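Local coordinates for AvrRxo1-ORF1 (Xanthomonas oryzae pv. oryzicola, PDB 4Z8T), which is a type III effector with a polynucleotide kinase domain that binds its partner AvrRxo1-ORF2 and probably acts as a P-loop kinase related to zeta toxins, at residues P188-L193 with D295-N300; N299-P304 with A308-A313. One frame throughout, in Å; residues are numbered along the deposited sequence.

Interaction 1: P188-L193 with D295-N300; sequences PLENSL and DRLENN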
# COMPACT_ATOMS: atom_id res chain seq x y z
N PRO A 188 -5.21 6.49 -10.24
CA PRO A 188 -4.31 6.75 -9.12
C PRO A 188 -4.13 8.25 -8.92
O PRO A 188 -4.23 9.01 -9.89
CB PRO A 188 -2.99 6.12 -9.57
CG PRO A 188 -3.38 5.07 -10.54
CD PRO A 188 -4.63 5.56 -11.23
N LEU A 189 -3.88 8.66 -7.68
CA LEU A 189 -3.75 10.08 -7.38
C LEU A 189 -2.70 10.75 -8.24
O LEU A 189 -2.92 11.85 -8.73
CB LEU A 189 -3.41 10.27 -5.90
CG LEU A 189 -3.13 11.69 -5.41
CD1 LEU A 189 -4.26 12.65 -5.76
CD2 LEU A 189 -2.93 11.66 -3.90
N GLU A 190 -1.56 10.09 -8.43
CA GLU A 190 -0.52 10.67 -9.26
C GLU A 190 -0.99 10.92 -10.69
O GLU A 190 -0.56 11.89 -11.34
CB GLU A 190 0.72 9.76 -9.24
CG GLU A 190 2.01 10.50 -9.39
CD GLU A 190 3.20 9.65 -8.95
OE1 GLU A 190 3.15 8.42 -9.16
OE2 GLU A 190 4.16 10.22 -8.39
N ASN A 191 -1.89 10.07 -11.20
CA ASN A 191 -2.40 10.28 -12.55
C ASN A 191 -3.23 11.55 -12.61
O ASN A 191 -3.19 12.27 -13.59
CB ASN A 191 -3.25 9.09 -13.02
CG ASN A 191 -2.42 7.92 -13.49
OD1 ASN A 191 -1.25 7.79 -13.10
ND2 ASN A 191 -3.00 7.08 -14.35
N SER A 192 -4.00 11.80 -11.55
CA SER A 192 -4.77 13.03 -11.50
C SER A 192 -3.87 14.24 -11.40
O SER A 192 -4.16 15.27 -12.00
CB SER A 192 -5.75 13.03 -10.33
OG SER A 192 -6.84 12.15 -10.60
N LEU A 193 -2.77 14.13 -10.65
CA LEU A 193 -1.86 15.26 -10.49
C LEU A 193 -1.23 15.61 -11.83
O LEU A 193 -1.19 16.79 -12.22
CB LEU A 193 -0.79 14.94 -9.44
CG LEU A 193 -1.30 14.66 -8.01
CD1 LEU A 193 -0.15 14.19 -7.09
CD2 LEU A 193 -1.96 15.88 -7.39
N ASP A 295 10.64 9.94 -15.82
CA ASP A 295 10.93 8.66 -16.47
C ASP A 295 10.02 7.55 -15.96
O ASP A 295 9.59 6.70 -16.73
CB ASP A 295 12.39 8.26 -16.25
CG ASP A 295 13.36 9.15 -16.98
OD1 ASP A 295 12.92 9.95 -17.84
OD2 ASP A 295 14.58 9.05 -16.70
N ARG A 296 9.74 7.55 -14.66
CA ARG A 296 8.88 6.52 -14.07
C ARG A 296 7.48 6.57 -14.66
O ARG A 296 6.92 5.54 -15.01
CB ARG A 296 8.82 6.65 -12.55
CG ARG A 296 7.83 5.69 -11.89
CD ARG A 296 7.94 5.66 -10.38
NE ARG A 296 7.77 6.98 -9.77
CZ ARG A 296 6.60 7.53 -9.47
NH1 ARG A 296 5.47 6.88 -9.74
NH2 ARG A 296 6.55 8.73 -8.91
N LEU A 297 6.92 7.78 -14.77
CA LEU A 297 5.60 7.94 -15.38
C LEU A 297 5.61 7.67 -16.88
O LEU A 297 4.68 7.06 -17.41
CB LEU A 297 5.04 9.34 -15.10
CG LEU A 297 4.72 9.60 -13.62
CD1 LEU A 297 4.18 11.00 -13.41
CD2 LEU A 297 3.73 8.58 -13.10
N GLU A 298 6.66 8.11 -17.56
CA GLU A 298 6.79 7.85 -18.99
C GLU A 298 6.89 6.36 -19.30
O GLU A 298 6.45 5.92 -20.36
CB GLU A 298 8.00 8.59 -19.56
CG GLU A 298 7.85 10.10 -19.58
CD GLU A 298 7.00 10.59 -20.74
OE1 GLU A 298 7.43 10.43 -21.90
OE2 GLU A 298 5.92 11.16 -20.48
N ASN A 299 7.46 5.59 -18.38
CA ASN A 299 7.67 4.15 -18.59
C ASN A 299 6.35 3.40 -18.77
O ASN A 299 6.32 2.33 -19.39
CB ASN A 299 8.45 3.55 -17.41
CG ASN A 299 9.01 2.17 -17.72
OD1 ASN A 299 9.55 1.94 -18.80
ND2 ASN A 299 8.89 1.26 -16.76
N ASN A 300 5.27 3.96 -18.23
CA ASN A 300 3.95 3.32 -18.33
C ASN A 300 2.98 4.06 -19.24
O ASN A 300 1.75 3.88 -19.17
CB ASN A 300 3.33 3.12 -16.94
CG ASN A 300 4.05 2.05 -16.14
OD1 ASN A 300 4.52 2.29 -15.02
ND2 ASN A 300 4.15 0.86 -16.70
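Glu-190, in the first turn of helix 189-198, is met end-on by the guanidinium of Arg-296 near the end of helix 291-298. From CB, which points at the opposing helix, the glutamate chain runs extended through CG (chi2 163°) and brings CD and its carboxylate to the NH1/NH2 end of Arg-296. There Glu-190 OE1 accepts a hydrogen bond from Arg-296 NH1 at 2.8 Å, and Glu-190 OE2 one from Arg-296 NH2 at 2.9 Å. Both oxygens are approached on their syn sides and both bonds are nearly straight, so the salt bridge is bidentate and limits rotation of either group. The fit is not quite flat: the oxygens lie almost in the guanidinium plane, but the nitrogens stand nearly 30° out of the carboxylate plane, the two planes being 32° apart. Arg-296 reaches this position through a chain that bends at chi3. Next to the pair, the methyl CD2 of Leu-297 packs against Glu-190 OE1 at 4.0 Å, which may shield the ion pair slightly. Trp-322, which begins helix 322-331, adds a weak hydrogen bond from NE1 to OE2. The bridge thus ties helix 189-198, which follows strand 179-185 of the central sheet, to helix 291-298, whose Leu-297 also touches Leu-314 of helix 304-315.

Interaction 2: N299-P304 with A308-A313; sequences NNIADP and AKTRAA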
# COMPACT_ATOMS: atom_id res chain seq x y z
N ASN A 299 7.46 5.59 -18.38
CA ASN A 299 7.67 4.15 -18.59
C ASN A 299 6.35 3.40 -18.77
O ASN A 299 6.32 2.33 -19.39
CB ASN A 299 8.45 3.55 -17.41
CG ASN A 299 9.01 2.17 -17.72
OD1 ASN A 299 9.55 1.94 -18.80
ND2 ASN A 299 8.89 1.26 -16.76
N ASN A 300 5.27 3.96 -18.23
CA ASN A 300 3.95 3.32 -18.33
C ASN A 300 2.98 4.06 -19.24
O ASN A 300 1.75 3.88 -19.17
CB ASN A 300 3.33 3.12 -16.94
CG ASN A 300 4.05 2.05 -16.14
OD1 ASN A 300 4.52 2.29 -15.02
ND2 ASN A 300 4.15 0.86 -16.70
N ILE A 301 3.52 4.90 -20.11
CA ILE A 301 2.69 5.55 -21.11
C ILE A 301 3.25 5.21 -22.49
O ILE A 301 4.36 5.61 -22.83
CB ILE A 301 2.67 7.08 -20.92
CG1 ILE A 301 2.18 7.44 -19.52
CG2 ILE A 301 1.78 7.71 -21.97
CD1 ILE A 301 2.32 8.92 -19.16
N ALA A 302 2.47 4.47 -23.28
CA ALA A 302 2.94 3.99 -24.58
C ALA A 302 2.54 4.89 -25.75
O ALA A 302 3.22 4.91 -26.78
CB ALA A 302 2.47 2.56 -24.83
N ASP A 303 1.43 5.60 -25.60
CA ASP A 303 0.94 6.49 -26.66
C ASP A 303 1.86 7.69 -26.85
O ASP A 303 2.14 8.42 -25.90
CB ASP A 303 -0.47 6.98 -26.33
CG ASP A 303 -1.01 7.90 -27.39
OD1 ASP A 303 -1.36 7.41 -28.49
OD2 ASP A 303 -1.09 9.13 -27.15
N PRO A 304 2.35 7.90 -28.08
CA PRO A 304 3.33 8.97 -28.30
C PRO A 304 2.84 10.36 -27.90
O PRO A 304 3.57 11.07 -27.21
CB PRO A 304 3.60 8.91 -29.81
CG PRO A 304 3.26 7.51 -30.19
CD PRO A 304 2.11 7.10 -29.29
N ALA A 308 4.37 12.52 -24.79
CA ALA A 308 4.99 13.82 -25.02
C ALA A 308 4.36 14.93 -24.19
O ALA A 308 5.05 15.77 -23.62
CB ALA A 308 4.93 14.18 -26.50
N LYS A 309 3.03 14.92 -24.11
CA LYS A 309 2.33 15.95 -23.35
C LYS A 309 2.54 15.80 -21.85
O LYS A 309 2.66 16.79 -21.14
CB LYS A 309 0.83 15.92 -23.69
CG LYS A 309 0.56 16.35 -25.13
CD LYS A 309 -0.92 16.20 -25.50
CE LYS A 309 -1.19 16.84 -26.85
NZ LYS A 309 -2.59 16.63 -27.32
N THR A 310 2.61 14.56 -21.38
CA THR A 310 2.86 14.30 -19.97
C THR A 310 4.24 14.83 -19.62
O THR A 310 4.42 15.54 -18.64
CB THR A 310 2.79 12.79 -19.68
OG1 THR A 310 1.46 12.32 -19.96
CG2 THR A 310 3.15 12.50 -18.23
N ARG A 311 5.20 14.49 -20.48
CA ARG A 311 6.58 14.89 -20.32
C ARG A 311 6.73 16.41 -20.25
O ARG A 311 7.35 16.95 -19.34
CB ARG A 311 7.36 14.34 -21.52
CG ARG A 311 8.81 14.64 -21.54
CD ARG A 311 9.51 13.60 -22.40
NE ARG A 311 9.39 13.83 -23.85
CZ ARG A 311 8.76 13.03 -24.71
NH1 ARG A 311 8.14 11.93 -24.30
NH2 ARG A 311 8.74 13.33 -26.00
N ALA A 312 6.13 17.09 -21.22
CA ALA A 312 6.24 18.54 -21.27
C ALA A 312 5.61 19.24 -20.07
O ALA A 312 6.14 20.23 -19.57
CB ALA A 312 5.63 19.05 -22.55
N ALA A 313 4.47 18.72 -19.61
CA ALA A 313 3.81 19.31 -18.45
C ALA A 313 4.66 19.19 -17.19
O ALA A 313 4.72 20.11 -16.38
CB ALA A 313 2.46 18.68 -18.25
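The chain leaves the 299-304 loop through Pro-304, the first residue of helix 304-315, and the carbonyl O of Pro-304 accepts a hydrogen bond from the amide N of Ala-308 at 2.9 Å, an i to i+4 bond of the first turn. Ala-308 CB also lies 3.5 Å from that same Pro-304 O. One residue ahead of the helix, Asp-303 is the N-cap: its OD2 takes the backbone N of Arg-306, satisfying an amide that has no preceding turn to bond to. Further back in the loop, Ile-301 turns toward the helix and meets Thr-310 tip to tip. Its CG1 branch lies beside the backbone N (chi1 -57°) and continues extended, so that CD1 alone makes the approach. That methyl of Ile-301, CD1, rests against both branches of the threonine, 3.6 Å from Thr-310 OG1 and 3.8 Å from Thr-310 CG2. The hydroxyl is not thereby left without a polar partner, since OG1 is hydrogen-bonded to the carbonyl O of Arg-306 one turn earlier and, weakly, to OE1 of Gln-198 on helix 189-198. Ile-301 additionally touches Arg-306 and Ala-307, so its side chain packs the loop along the helix it precedes. The N-cap and the backbone bond are consistent with a well-defined helix start, while the methyl contact, which has no directional bond, packs the loop against it.

Both contacts lie on the same side of the chain's centre, their own centres about 9 Å apart, and they share Asn-299 and Asn-300. Interaction 1 is a surface contact between elements far apart in sequence and relies on charge; interaction 2 is local, partly buried, and combines a first-turn backbone hydrogen bond with methyl packing. Helix 304-315 touches both helices of interaction 1, through Thr-310 on Val-194 and Leu-314 on Leu-297. A second salt bridge, Glu-298 OE1 to Arg-311 NH1 at 2.9 Å, joins the two sites directly, pinning helix 291-298 to its successor.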